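Long-range contacts in 14-3-3 protein (Cryptosporidium parvum, PDB 3EFZ), which probably binds phosphoserine-containing partner proteins, as other 14-3-3 proteins do, and so takes part in cell regulation and signalling: residues D47-L52 and I64-G69; T76-S81 and E115-E120; E120-I125 and D150-K155; L194-I199 and K243-L248; L200-L205 and M217-R222. All blocks are in the same frame, centred on the assembly; numbering follows the deposited sequence.

Contact 1 (D47-L52 and I64-G69); sequences DVIKVL and ILLLAG
Leu52 and Gly69 meet most closely here: CD1 of Leu52 lies 3.3 Å from CA of Gly69, over bare backbone where no side chain intervenes. Ile49 presses on the same glycine, Ile49 CG1 lying 3.9 Å from Gly69 C. Val48 adds its CG1 at 4.0 Å from Gly69 CA. Toward the dimer side, CG2 of Ile49 touches CD1 of Leu66 at 3.7 Å; Leu66 turns that methyl back because its CG is anti to the backbone N (chi1 177°). At the other end, CB of Leu65 rests 3.5 Å from the carbonyl O of Leu52, an oxygen that also accepts a hydrogen bond from Tyr135 OH. The segments run antiparallel at 155°, their axes 8.6 Å apart. Asp123 and Ile127 of the second subunit pack on Ile49 and Leu66. No hydrogen bond or salt bridge joins the two segments, so this helix pair, in the dimer-forming half of a 14-3-3 subunit, is held here by buried aliphatic packing against a glycine.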
# COMPACT_ATOMS: atom_id res chain seq x y z
N ASP B 47 7.71 3.59 -9.87
CA ASP B 47 8.15 3.06 -11.14
C ASP B 47 7.19 2.04 -11.78
O ASP B 47 7.04 2.03 -13.01
CB ASP B 47 9.56 2.47 -11.05
CG ASP B 47 10.21 2.34 -12.43
OD1 ASP B 47 10.37 3.38 -13.12
OD2 ASP B 47 10.54 1.20 -12.83
N VAL B 48 6.58 1.18 -10.96
CA VAL B 48 5.56 0.26 -11.44
C VAL B 48 4.43 1.04 -12.13
O VAL B 48 4.08 0.76 -13.29
CB VAL B 48 5.00 -0.66 -10.31
CG1 VAL B 48 3.68 -1.33 -10.76
CG2 VAL B 48 6.01 -1.71 -9.96
N ILE B 49 3.88 2.03 -11.44
CA ILE B 49 2.76 2.80 -11.99
C ILE B 49 3.16 3.62 -13.22
O ILE B 49 2.43 3.62 -14.20
CB ILE B 49 2.05 3.63 -10.92
CG1 ILE B 49 1.20 2.68 -10.06
CG2 ILE B 49 1.13 4.67 -11.56
CD1 ILE B 49 0.97 3.18 -8.75
N LYS B 50 4.32 4.27 -13.19
CA LYS B 50 4.83 5.01 -14.34
C LYS B 50 4.90 4.13 -15.59
O LYS B 50 4.33 4.47 -16.62
CB LYS B 50 6.22 5.59 -14.05
CG LYS B 50 6.20 6.93 -13.40
CD LYS B 50 7.61 7.52 -13.24
CE LYS B 50 7.98 8.46 -14.40
NZ LYS B 50 7.01 9.60 -14.55
N VAL B 51 5.59 2.99 -15.47
CA VAL B 51 5.74 2.05 -16.58
C VAL B 51 4.38 1.55 -17.10
O VAL B 51 4.11 1.65 -18.30
CB VAL B 51 6.70 0.85 -16.23
CG1 VAL B 51 6.78 -0.14 -17.39
CG2 VAL B 51 8.09 1.35 -15.91
N LEU B 52 3.53 1.03 -16.22
CA LEU B 52 2.24 0.46 -16.65
C LEU B 52 1.34 1.46 -17.37
O LEU B 52 0.48 1.11 -18.18
CB LEU B 52 1.50 -0.16 -15.47
CG LEU B 52 2.08 -1.48 -14.94
CD1 LEU B 52 1.21 -2.03 -13.81
CD2 LEU B 52 2.20 -2.53 -16.05
N ILE B 64 -7.53 1.38 -16.27
CA ILE B 64 -7.40 -0.04 -15.93
C ILE B 64 -5.94 -0.41 -15.61
O ILE B 64 -5.67 -1.24 -14.74
CB ILE B 64 -8.05 -0.96 -17.02
CG1 ILE B 64 -8.34 -2.35 -16.43
CG2 ILE B 64 -7.23 -1.01 -18.32
CD1 ILE B 64 -9.32 -2.33 -15.28
N LEU B 65 -5.02 0.24 -16.31
CA LEU B 65 -3.61 -0.04 -16.21
C LEU B 65 -3.04 0.59 -14.95
O LEU B 65 -2.14 0.00 -14.33
CB LEU B 65 -2.88 0.50 -17.44
CG LEU B 65 -3.14 -0.27 -18.74
CD1 LEU B 65 -2.66 0.53 -19.95
CD2 LEU B 65 -2.51 -1.65 -18.68
N LEU B 66 -3.59 1.75 -14.58
CA LEU B 66 -3.36 2.40 -13.29
C LEU B 66 -3.83 1.50 -12.15
O LEU B 66 -3.14 1.36 -11.14
CB LEU B 66 -4.09 3.76 -13.20
CG LEU B 66 -4.03 4.56 -11.89
CD1 LEU B 66 -2.60 4.85 -11.45
CD2 LEU B 66 -4.81 5.85 -12.02
N LEU B 67 -5.02 0.92 -12.30
CA LEU B 67 -5.55 -0.01 -11.31
C LEU B 67 -4.65 -1.26 -11.19
O LEU B 67 -4.37 -1.70 -10.08
CB LEU B 67 -6.97 -0.42 -11.68
CG LEU B 67 -7.73 -1.32 -10.68
CD1 LEU B 67 -8.08 -0.55 -9.44
CD2 LEU B 67 -8.97 -1.86 -11.32
N ALA B 68 -4.20 -1.81 -12.32
CA ALA B 68 -3.31 -2.96 -12.31
C ALA B 68 -2.04 -2.67 -11.49
O ALA B 68 -1.63 -3.47 -10.66
CB ALA B 68 -2.96 -3.38 -13.73
N GLY B 69 -1.43 -1.51 -11.74
CA GLY B 69 -0.27 -1.03 -10.99
C GLY B 69 -0.59 -0.80 -9.53
O GLY B 69 0.12 -1.28 -8.66

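Contact 2 (T76-S81 and E115-E120); sequences TSIRNS and ESILLE
Ile78 and Ile117 point at each other from antiparallel helices and lie side by side, running in opposite senses, with CG2 of Ile78 3.7 Å from CG1 of Ile117. The offset carries CD1 of Ile117 on to the backbone of Arg79, 3.9 Å from its N and 4.1 Å from its CB. The CD1 of Ile78 goes the other way, reaching CB of Ser116 at 4.1 Å and meeting Glu120 nearly perpendicularly, 3.9 Å from OE1. That carboxylate forms a salt bridge with Arg74, so its charge is met there. Arg79, predicted to interact with the phosphoserine of a partner protein, leaves the interface: CG is anti to the backbone N (chi1 -180°) and the chain runs extended to NE, placing NH2 in a salt bridge with Glu157. Across the dimer, Ser77 and Asn80 hydrogen-bond to the second subunit. Ile117 thus gives the backbone and CB of Arg79 an apolar support, while Glu157 orients its guanidinium, consistent with a phosphate-binding role.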
# COMPACT_ATOMS: atom_id res chain seq x y z
N THR B 76 1.98 -6.13 -2.82
CA THR B 76 3.32 -6.01 -2.24
C THR B 76 3.23 -5.47 -0.80
O THR B 76 3.91 -5.98 0.10
CB THR B 76 4.20 -5.10 -3.11
OG1 THR B 76 4.18 -5.60 -4.46
CG2 THR B 76 5.65 -5.11 -2.66
N SER B 77 2.37 -4.48 -0.58
CA SER B 77 2.18 -3.98 0.78
C SER B 77 1.49 -5.00 1.69
O SER B 77 1.84 -5.08 2.84
CB SER B 77 1.46 -2.63 0.82
OG SER B 77 2.23 -1.62 0.17
N ILE B 78 0.52 -5.76 1.18
CA ILE B 78 -0.14 -6.81 1.98
C ILE B 78 0.92 -7.85 2.37
O ILE B 78 1.03 -8.23 3.53
CB ILE B 78 -1.35 -7.45 1.24
CG1 ILE B 78 -2.44 -6.40 0.99
CG2 ILE B 78 -1.93 -8.58 2.06
CD1 ILE B 78 -3.45 -6.83 -0.06
N ARG B 79 1.74 -8.26 1.40
CA ARG B 79 2.83 -9.20 1.67
C ARG B 79 3.84 -8.65 2.69
O ARG B 79 4.30 -9.39 3.54
CB ARG B 79 3.51 -9.59 0.37
CG ARG B 79 4.67 -10.57 0.49
CD ARG B 79 5.17 -10.82 -0.89
NE ARG B 79 6.37 -11.64 -0.94
CZ ARG B 79 7.60 -11.18 -1.05
NH1 ARG B 79 7.83 -9.87 -1.14
NH2 ARG B 79 8.61 -12.04 -1.10
N ASN B 80 4.17 -7.35 2.61
CA ASN B 80 5.14 -6.74 3.49
C ASN B 80 4.68 -6.76 4.95
O ASN B 80 5.48 -7.05 5.84
CB ASN B 80 5.45 -5.29 3.05
CG ASN B 80 6.48 -4.61 3.95
OD1 ASN B 80 7.67 -4.85 3.81
ND2 ASN B 80 6.02 -3.75 4.85
N SER B 81 3.40 -6.50 5.17
CA SER B 81 2.82 -6.44 6.52
C SER B 81 2.86 -7.80 7.24
O SER B 81 2.75 -7.86 8.49
CB SER B 81 1.38 -5.90 6.47
OG SER B 81 0.47 -6.87 6.00
N GLU B 115 -5.49 -14.59 1.32
CA GLU B 115 -6.62 -14.72 0.37
C GLU B 115 -6.57 -13.53 -0.60
O GLU B 115 -6.63 -13.72 -1.80
CB GLU B 115 -7.99 -14.82 1.10
CG GLU B 115 -8.36 -16.26 1.63
CD GLU B 115 -9.53 -16.35 2.66
OE1 GLU B 115 -9.89 -17.51 3.04
OE2 GLU B 115 -10.09 -15.31 3.10
N SER B 116 -6.41 -12.32 -0.07
CA SER B 116 -6.28 -11.08 -0.84
C SER B 116 -5.11 -11.05 -1.83
O SER B 116 -5.29 -10.68 -2.98
CB SER B 116 -6.22 -9.87 0.10
OG SER B 116 -7.52 -9.58 0.57
N ILE B 117 -3.91 -11.44 -1.38
CA ILE B 117 -2.78 -11.54 -2.31
C ILE B 117 -3.14 -12.52 -3.44
O ILE B 117 -2.91 -12.19 -4.59
CB ILE B 117 -1.50 -12.03 -1.62
CG1 ILE B 117 -1.00 -11.01 -0.60
CG2 ILE B 117 -0.41 -12.43 -2.67
CD1 ILE B 117 -0.01 -11.65 0.43
N LEU B 118 -3.70 -13.69 -3.11
CA LEU B 118 -4.09 -14.69 -4.13
C LEU B 118 -5.09 -14.17 -5.15
O LEU B 118 -4.90 -14.33 -6.35
CB LEU B 118 -4.66 -15.96 -3.50
CG LEU B 118 -3.74 -16.78 -2.60
CD1 LEU B 118 -4.55 -17.89 -1.97
CD2 LEU B 118 -2.53 -17.33 -3.37
N LEU B 119 -6.18 -13.58 -4.66
CA LEU B 119 -7.27 -13.12 -5.50
C LEU B 119 -6.88 -11.92 -6.34
O LEU B 119 -7.16 -11.88 -7.54
CB LEU B 119 -8.51 -12.81 -4.66
CG LEU B 119 -9.25 -14.02 -4.09
CD1 LEU B 119 -10.28 -13.62 -3.04
CD2 LEU B 119 -9.92 -14.82 -5.21
N GLU B 120 -6.20 -10.96 -5.72
CA GLU B 120 -5.86 -9.71 -6.39
C GLU B 120 -4.67 -9.83 -7.31
O GLU B 120 -4.56 -9.10 -8.29
CB GLU B 120 -5.70 -8.56 -5.38
CG GLU B 120 -7.03 -8.14 -4.76
CD GLU B 120 -6.87 -7.40 -3.43
OE1 GLU B 120 -5.77 -6.89 -3.15
OE2 GLU B 120 -7.86 -7.33 -2.66

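Contact 3 (E120-I125 and D150-K155); sequences ESEDVI and DLMRYK
Leu151 sits at the apolar centre, inserted among Ser121, Val124 and Ile125 of the facing helix. Its two methyls divide the work: CD1 lies 3.6 Å from CG1 of Val124, whose side chain stands roughly perpendicular to the leucine, and 3.8 Å from CG1 of Ile125, which runs antiparallel to it. The second methyl, CD2, packs 3.7 Å from CB of Ser121. Met152, the next residue, packs on Gln170, Ala171 and Phe174 of helix 161-185. The segments are antiparallel at 160° with axes 10.0 Å apart, and belong to two long neighbouring helices in the all-helical 14-3-3 fold. Arg153, predicted to contact the phosphoserine of a partner protein, takes no part in the packing; the edge of its guanidinium meets Asp150 in a salt bridge whose hydrogen bond, from NH2 to OD1, is weak. At the polar edge Lys155 stretches out fully beyond CG and passes Ser121, whose OG is 3.3 Å from CE of Lys155 but hydrogen-bonded to the carbonyl O of Ile117. The lysine ends near Glu122, which is modelled in two conformers. In one of them a bend at chi2 (51°) folds the carboxylate back to the ammonium, and OE2 of Glu122 lies 2.6 Å from NZ of Lys155, a salt bridge that is tentative to that extent.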
# COMPACT_ATOMS: atom_id res chain seq x y z
N GLU B 120 -6.20 -10.96 -5.72
CA GLU B 120 -5.86 -9.71 -6.39
C GLU B 120 -4.67 -9.83 -7.31
O GLU B 120 -4.56 -9.10 -8.29
CB GLU B 120 -5.70 -8.56 -5.38
CG GLU B 120 -7.03 -8.14 -4.76
CD GLU B 120 -6.87 -7.40 -3.43
OE1 GLU B 120 -5.77 -6.89 -3.15
OE2 GLU B 120 -7.86 -7.33 -2.66
N SER B 121 -3.76 -10.73 -7.00
CA SER B 121 -2.69 -10.99 -7.95
C SER B 121 -3.23 -11.66 -9.24
O SER B 121 -2.76 -11.36 -10.33
CB SER B 121 -1.52 -11.74 -7.28
OG SER B 121 -1.90 -13.04 -6.89
N GLU B 122 -4.24 -12.52 -9.14
CA GLU B 122 -4.86 -13.05 -10.34
C GLU B 122 -5.55 -11.91 -11.13
O GLU B 122 -5.46 -11.90 -12.37
CB GLU B 122 -5.80 -14.21 -10.00
CG GLU B 122 -6.35 -15.00 -11.17
CD GLU B 122 -5.31 -15.49 -12.17
OE1 GLU B 122 -5.65 -15.53 -13.36
OE2 GLU B 122 -4.18 -15.83 -11.77
N ASP B 123 -6.16 -10.95 -10.43
CA ASP B 123 -6.75 -9.75 -11.04
C ASP B 123 -5.71 -8.99 -11.89
O ASP B 123 -5.95 -8.71 -13.06
CB ASP B 123 -7.32 -8.79 -9.99
CG ASP B 123 -8.67 -9.24 -9.40
OD1 ASP B 123 -9.38 -10.08 -10.02
OD2 ASP B 123 -9.02 -8.72 -8.30
N VAL B 124 -4.56 -8.66 -11.29
CA VAL B 124 -3.48 -7.95 -11.99
C VAL B 124 -3.02 -8.70 -13.26
O VAL B 124 -2.92 -8.11 -14.32
CB VAL B 124 -2.26 -7.71 -11.08
CG1 VAL B 124 -1.11 -7.08 -11.86
CG2 VAL B 124 -2.62 -6.86 -9.87
N ILE B 125 -2.72 -9.99 -13.11
CA ILE B 125 -2.32 -10.88 -14.21
C ILE B 125 -3.29 -10.87 -15.39
O ILE B 125 -2.86 -10.71 -16.53
CB ILE B 125 -2.06 -12.33 -13.70
CG1 ILE B 125 -0.74 -12.36 -12.92
CG2 ILE B 125 -2.00 -13.34 -14.89
CD1 ILE B 125 -0.57 -13.52 -11.96
N ASP B 150 6.90 -12.22 -10.49
CA ASP B 150 6.79 -11.79 -9.09
C ASP B 150 5.49 -12.21 -8.42
O ASP B 150 5.51 -12.74 -7.31
CB ASP B 150 6.95 -10.26 -8.94
CG ASP B 150 8.30 -9.74 -9.41
OD1 ASP B 150 9.29 -10.49 -9.45
OD2 ASP B 150 8.36 -8.56 -9.73
N LEU B 151 4.36 -11.95 -9.07
CA LEU B 151 3.04 -12.34 -8.54
C LEU B 151 2.84 -13.85 -8.41
O LEU B 151 2.21 -14.30 -7.46
CB LEU B 151 1.90 -11.74 -9.38
CG LEU B 151 1.72 -10.21 -9.41
CD1 LEU B 151 0.61 -9.89 -10.36
CD2 LEU B 151 1.46 -9.60 -8.03
N MET B 152 3.36 -14.62 -9.35
CA MET B 152 3.39 -16.08 -9.19
C MET B 152 4.23 -16.54 -7.98
O MET B 152 3.86 -17.48 -7.26
CB MET B 152 3.88 -16.75 -10.48
CG MET B 152 2.83 -16.82 -11.56
SD MET B 152 1.34 -17.68 -11.01
CE MET B 152 0.13 -16.60 -11.74
N ARG B 153 5.38 -15.88 -7.79
CA ARG B 153 6.28 -16.12 -6.64
C ARG B 153 5.54 -15.84 -5.33
O ARG B 153 5.71 -16.58 -4.35
CB ARG B 153 7.57 -15.28 -6.75
CG ARG B 153 8.51 -15.30 -5.52
CD ARG B 153 9.94 -14.80 -5.87
NE ARG B 153 9.94 -13.43 -6.41
CZ ARG B 153 9.96 -12.32 -5.67
NH1 ARG B 153 10.01 -12.41 -4.34
NH2 ARG B 153 9.93 -11.13 -6.25
N TYR B 154 4.72 -14.78 -5.32
CA TYR B 154 3.92 -14.46 -4.14
C TYR B 154 2.89 -15.54 -3.83
O TYR B 154 2.66 -15.84 -2.67
CB TYR B 154 3.20 -13.12 -4.30
CG TYR B 154 4.08 -11.88 -4.43
CD1 TYR B 154 5.46 -11.90 -4.19
CD2 TYR B 154 3.49 -10.66 -4.77
CE1 TYR B 154 6.22 -10.75 -4.32
CE2 TYR B 154 4.23 -9.50 -4.88
CZ TYR B 154 5.59 -9.54 -4.66
OH TYR B 154 6.25 -8.35 -4.78
N LYS B 155 2.25 -16.09 -4.87
CA LYS B 155 1.20 -17.11 -4.69
C LYS B 155 1.86 -18.36 -4.13
O LYS B 155 1.31 -19.02 -3.24
CB LYS B 155 0.48 -17.46 -6.01
CG LYS B 155 -0.31 -16.34 -6.69
CD LYS B 155 -1.19 -16.92 -7.81
CE LYS B 155 -1.88 -15.83 -8.60
NZ LYS B 155 -2.88 -16.36 -9.60

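Contact 4 (L194-I199 and K243-L248); sequences LYLATI and KLLKIL
Leu196, Leu244 and Leu248 bury much of the surface in this contact, and Leu196 meets both of the others. Its CB lies 3.9 Å from CD1 of Leu244, and its branch end divides between the next residues: CD1 is 4.0 Å from CG of Leu245, while CD2 reaches CD1 of Leu248 at 4.2 Å. Leu244 comes in over the backbone of the facing helix, its CD1 3.6 Å from the N of Ala197 and 4.1 Å from the CB of that alanine. Leu248 works one turn further on, where its second methyl, CD2, stands 4.3 Å from CG2 of Ile199. Nothing polar crosses between the segments. Helix 213-228 covers the flank, with Ala227 on Leu245 and Ala220 on Leu248. The axes lie 9.7 Å apart and run nearly parallel, at 23°, consistent with helix 213-228 lying between the two helices in the chain. The pair, helices 193-207 and 239-256, belongs to the C-terminal half of the all-helical 14-3-3 fold.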
# COMPACT_ATOMS: atom_id res chain seq x y z
N LEU B 194 16.51 -3.08 -15.59
CA LEU B 194 15.38 -3.98 -15.71
C LEU B 194 15.89 -5.41 -15.83
O LEU B 194 15.37 -6.32 -15.19
CB LEU B 194 14.54 -3.64 -16.95
CG LEU B 194 13.37 -4.56 -17.31
CD1 LEU B 194 12.31 -4.56 -16.21
CD2 LEU B 194 12.76 -4.14 -18.62
N TYR B 195 16.90 -5.61 -16.66
CA TYR B 195 17.53 -6.93 -16.75
C TYR B 195 18.02 -7.43 -15.39
O TYR B 195 17.74 -8.56 -15.01
CB TYR B 195 18.69 -6.94 -17.75
CG TYR B 195 19.37 -8.29 -17.85
CD1 TYR B 195 18.76 -9.34 -18.53
CD2 TYR B 195 20.60 -8.53 -17.25
CE1 TYR B 195 19.37 -10.59 -18.62
CE2 TYR B 195 21.23 -9.76 -17.34
CZ TYR B 195 20.60 -10.79 -18.02
OH TYR B 195 21.22 -12.03 -18.12
N LEU B 196 18.72 -6.57 -14.65
CA LEU B 196 19.26 -6.94 -13.33
C LEU B 196 18.18 -7.13 -12.27
O LEU B 196 18.32 -7.99 -11.40
CB LEU B 196 20.31 -5.94 -12.86
CG LEU B 196 21.61 -5.90 -13.66
CD1 LEU B 196 22.40 -4.68 -13.26
CD2 LEU B 196 22.44 -7.19 -13.48
N ALA B 197 17.10 -6.35 -12.36
CA ALA B 197 15.97 -6.51 -11.44
C ALA B 197 15.33 -7.86 -11.68
O ALA B 197 14.81 -8.50 -10.75
CB ALA B 197 14.93 -5.39 -11.62
N THR B 198 15.36 -8.30 -12.93
CA THR B 198 14.79 -9.59 -13.30
C THR B 198 15.65 -10.74 -12.80
O THR B 198 15.12 -11.70 -12.25
CB THR B 198 14.52 -9.68 -14.82
OG1 THR B 198 13.87 -8.46 -15.26
CG2 THR B 198 13.61 -10.87 -15.13
N ILE B 199 16.96 -10.62 -13.00
CA ILE B 199 17.95 -11.54 -12.43
C ILE B 199 17.77 -11.70 -10.92
O ILE B 199 17.78 -12.82 -10.41
CB ILE B 199 19.42 -11.06 -12.75
CG1 ILE B 199 19.68 -11.04 -14.27
CG2 ILE B 199 20.49 -11.88 -11.97
CD1 ILE B 199 19.96 -12.41 -14.92
N LYS B 243 22.91 0.11 -7.77
CA LYS B 243 22.12 -0.37 -6.62
C LYS B 243 21.82 -1.87 -6.68
O LYS B 243 21.92 -2.56 -5.66
CB LYS B 243 20.80 0.40 -6.51
CG LYS B 243 20.90 1.77 -5.86
CD LYS B 243 19.54 2.44 -5.90
CE LYS B 243 19.33 3.36 -4.72
NZ LYS B 243 19.57 4.80 -5.06
N LEU B 244 21.47 -2.38 -7.86
CA LEU B 244 21.11 -3.79 -8.01
C LEU B 244 22.34 -4.69 -7.99
O LEU B 244 22.28 -5.80 -7.46
CB LEU B 244 20.32 -4.03 -9.30
CG LEU B 244 18.85 -3.56 -9.31
CD1 LEU B 244 18.39 -3.35 -10.74
CD2 LEU B 244 17.91 -4.51 -8.55
N LEU B 245 23.44 -4.21 -8.55
CA LEU B 245 24.70 -4.96 -8.49
C LEU B 245 25.20 -5.06 -7.07
O LEU B 245 25.75 -6.09 -6.67
CB LEU B 245 25.77 -4.33 -9.39
CG LEU B 245 25.61 -4.56 -10.90
CD1 LEU B 245 26.71 -3.80 -11.68
CD2 LEU B 245 25.61 -6.05 -11.25
N LYS B 246 25.01 -3.99 -6.29
CA LYS B 246 25.37 -4.01 -4.88
C LYS B 246 24.57 -5.06 -4.12
O LYS B 246 25.15 -5.86 -3.39
CB LYS B 246 25.18 -2.63 -4.24
CG LYS B 246 25.72 -2.53 -2.82
CD LYS B 246 25.39 -1.20 -2.15
CE LYS B 246 26.17 -1.02 -0.85
NZ LYS B 246 25.90 -2.08 0.17
N ILE B 247 23.25 -5.06 -4.30
CA ILE B 247 22.36 -6.02 -3.66
C ILE B 247 22.74 -7.46 -4.02
O ILE B 247 22.76 -8.33 -3.14
CB ILE B 247 20.86 -5.76 -4.00
CG1 ILE B 247 20.41 -4.40 -3.46
CG2 ILE B 247 19.97 -6.89 -3.44
CD1 ILE B 247 19.13 -3.86 -4.08
N LEU B 248 23.04 -7.70 -5.29
CA LEU B 248 23.46 -9.02 -5.77
C LEU B 248 24.78 -9.45 -5.14
O LEU B 248 24.92 -10.60 -4.71
CB LEU B 248 23.55 -9.05 -7.31
CG LEU B 248 22.25 -9.08 -8.11
CD1 LEU B 248 22.46 -8.62 -9.54
CD2 LEU B 248 21.62 -10.47 -8.09

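Contact 5 (L200-L205 and M217-R222); sequences LNYTIL and MKFANR
Thr203 and Phe219 make the tight part of this contact, the OG1 of the threonine lying 3.3 Å from CD1 of the ring, at its edge and near its plane. That oxygen is hydrogen-bonded to the carbonyl O of Ile199 one turn back, so its polar need is met within its own helix while it leans on the aromatic edge. Tyr202 joins from the adjacent position: its CD2 is 3.6 Å from CZ of Phe219, with ring centroids 5.1 Å apart and planes at 73°, an oblique meeting. Both rings leave the backbone with CG anti to N, which carries them to the same side of the helix pair. There Lys206 makes a cation-pi interaction with each, and Tyr202 OH hydrogen-bonds to Glu176. The other side is looser. CE of Met217, brought over by bends along its chain, is 3.8 Å from CG2 of Thr203, and CB of Ala220 stays 4.1 Å from the threonine OG1. On the outer surface of helix 213-228, Lys218 and Arg222 are exposed. The segments are antiparallel at 164°; helix 239-256 lies against Met217 and Ala220 through Trp255 and Val252, and helix 161-185 packs on Tyr202 through Val172 and Leu179.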
# COMPACT_ATOMS: atom_id res chain seq x y z
N LEU B 200 17.60 -10.57 -10.23
CA LEU B 200 17.49 -10.54 -8.77
C LEU B 200 16.26 -11.28 -8.25
O LEU B 200 16.37 -12.05 -7.30
CB LEU B 200 17.50 -9.10 -8.22
CG LEU B 200 17.30 -8.94 -6.70
CD1 LEU B 200 18.47 -9.50 -5.88
CD2 LEU B 200 17.02 -7.48 -6.29
N ASN B 201 15.10 -11.03 -8.86
CA ASN B 201 13.88 -11.71 -8.46
C ASN B 201 13.90 -13.22 -8.77
O ASN B 201 13.41 -14.03 -7.96
CB ASN B 201 12.67 -11.00 -9.05
CG ASN B 201 12.38 -9.67 -8.33
OD1 ASN B 201 13.23 -9.13 -7.63
ND2 ASN B 201 11.19 -9.15 -8.52
N TYR B 202 14.49 -13.58 -9.90
CA TYR B 202 14.70 -14.99 -10.26
C TYR B 202 15.67 -15.64 -9.29
O TYR B 202 15.44 -16.77 -8.87
CB TYR B 202 15.22 -15.11 -11.70
CG TYR B 202 15.16 -16.51 -12.34
CD1 TYR B 202 14.45 -17.56 -11.75
CD2 TYR B 202 15.80 -16.75 -13.55
CE1 TYR B 202 14.39 -18.81 -12.34
CE2 TYR B 202 15.75 -18.00 -14.15
CZ TYR B 202 15.04 -19.03 -13.54
OH TYR B 202 14.99 -20.27 -14.14
N THR B 203 16.74 -14.93 -8.94
CA THR B 203 17.68 -15.36 -7.90
C THR B 203 16.97 -15.61 -6.57
O THR B 203 17.24 -16.61 -5.92
CB THR B 203 18.84 -14.35 -7.70
OG1 THR B 203 19.62 -14.28 -8.90
CG2 THR B 203 19.74 -14.77 -6.56
N ILE B 204 16.04 -14.72 -6.20
CA ILE B 204 15.23 -14.88 -4.99
C ILE B 204 14.36 -16.15 -5.04
O ILE B 204 14.28 -16.91 -4.04
CB ILE B 204 14.37 -13.62 -4.70
CG1 ILE B 204 15.26 -12.42 -4.38
CG2 ILE B 204 13.39 -13.88 -3.54
CD1 ILE B 204 14.52 -11.08 -4.39
N LEU B 205 13.74 -16.40 -6.20
CA LEU B 205 12.95 -17.61 -6.42
C LEU B 205 13.78 -18.87 -6.24
O LEU B 205 13.33 -19.82 -5.59
CB LEU B 205 12.31 -17.61 -7.82
CG LEU B 205 11.37 -18.75 -8.22
CD1 LEU B 205 10.01 -18.65 -7.48
CD2 LEU B 205 11.16 -18.73 -9.74
N MET B 217 23.24 -18.42 -5.94
CA MET B 217 24.42 -17.57 -5.84
C MET B 217 25.34 -17.65 -7.05
O MET B 217 25.89 -16.62 -7.46
CB MET B 217 25.15 -17.80 -4.52
CG MET B 217 24.86 -16.71 -3.48
SD MET B 217 23.14 -16.42 -2.99
CE MET B 217 22.59 -15.06 -4.02
N LYS B 218 25.49 -18.84 -7.63
CA LYS B 218 26.18 -18.98 -8.91
C LYS B 218 25.49 -18.16 -10.01
O LYS B 218 26.15 -17.51 -10.83
CB LYS B 218 26.26 -20.45 -9.32
CG LYS B 218 27.34 -21.23 -8.62
CD LYS B 218 27.29 -22.70 -9.02
CE LYS B 218 28.28 -23.52 -8.20
NZ LYS B 218 28.00 -24.97 -8.33
N PHE B 219 24.16 -18.20 -10.02
CA PHE B 219 23.35 -17.46 -10.99
C PHE B 219 23.60 -15.96 -10.85
O PHE B 219 23.82 -15.26 -11.84
CB PHE B 219 21.85 -17.80 -10.81
CG PHE B 219 20.96 -17.24 -11.89
CD1 PHE B 219 20.16 -16.13 -11.64
CD2 PHE B 219 20.93 -17.82 -13.17
CE1 PHE B 219 19.31 -15.59 -12.64
CE2 PHE B 219 20.10 -17.28 -14.18
CZ PHE B 219 19.29 -16.16 -13.91
N ALA B 220 23.60 -15.48 -9.60
CA ALA B 220 23.88 -14.09 -9.26
C ALA B 220 25.32 -13.68 -9.59
O ALA B 220 25.53 -12.62 -10.17
CB ALA B 220 23.58 -13.81 -7.79
N ASN B 221 26.29 -14.53 -9.21
CA ASN B 221 27.70 -14.33 -9.55
C ASN B 221 27.90 -14.17 -11.05
O ASN B 221 28.55 -13.23 -11.50
CB ASN B 221 28.55 -15.52 -9.06
CG ASN B 221 29.19 -15.29 -7.69
OD1 ASN B 221 29.20 -14.16 -7.18
ND2 ASN B 221 29.74 -16.35 -7.11
N ARG B 222 27.35 -15.10 -11.82
CA ARG B 222 27.39 -15.08 -13.28
C ARG B 222 26.98 -13.74 -13.89
O ARG B 222 27.65 -13.24 -14.79
CB ARG B 222 26.43 -16.13 -13.82
CG ARG B 222 27.07 -17.31 -14.40
CD ARG B 222 26.19 -17.80 -15.50
NE ARG B 222 25.11 -18.65 -15.03
CZ ARG B 222 23.91 -18.70 -15.61
NH1 ARG B 222 23.62 -17.92 -16.65
NH2 ARG B 222 22.99 -19.52 -15.12

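In the fold
Contacts 1, 3, 4 and 5 are largely buried, whereas contact 2 is only partly so. Helix 63-81 serves contacts 1 and 2, both touched by the second subunit; helix 100-131 serves contacts 2 and 3, which share Glu120; helix 193-207 serves contacts 4 and 5, which no other chain touches. Contact 5 is nested within the loop closed by contact 4. Aliphatic packing dominates contacts 1 and 4, aromatic rings enter in contact 5, and the salt bridge across segments, modelled for one Glu122 conformer, is in contact 3. Arg79 of contact 2 and Arg153 of contact 3 converge on the predicted phosphoserine site, while Asp150 probably hydrogen-bonds Asn201, linking contact 3 to contact 5.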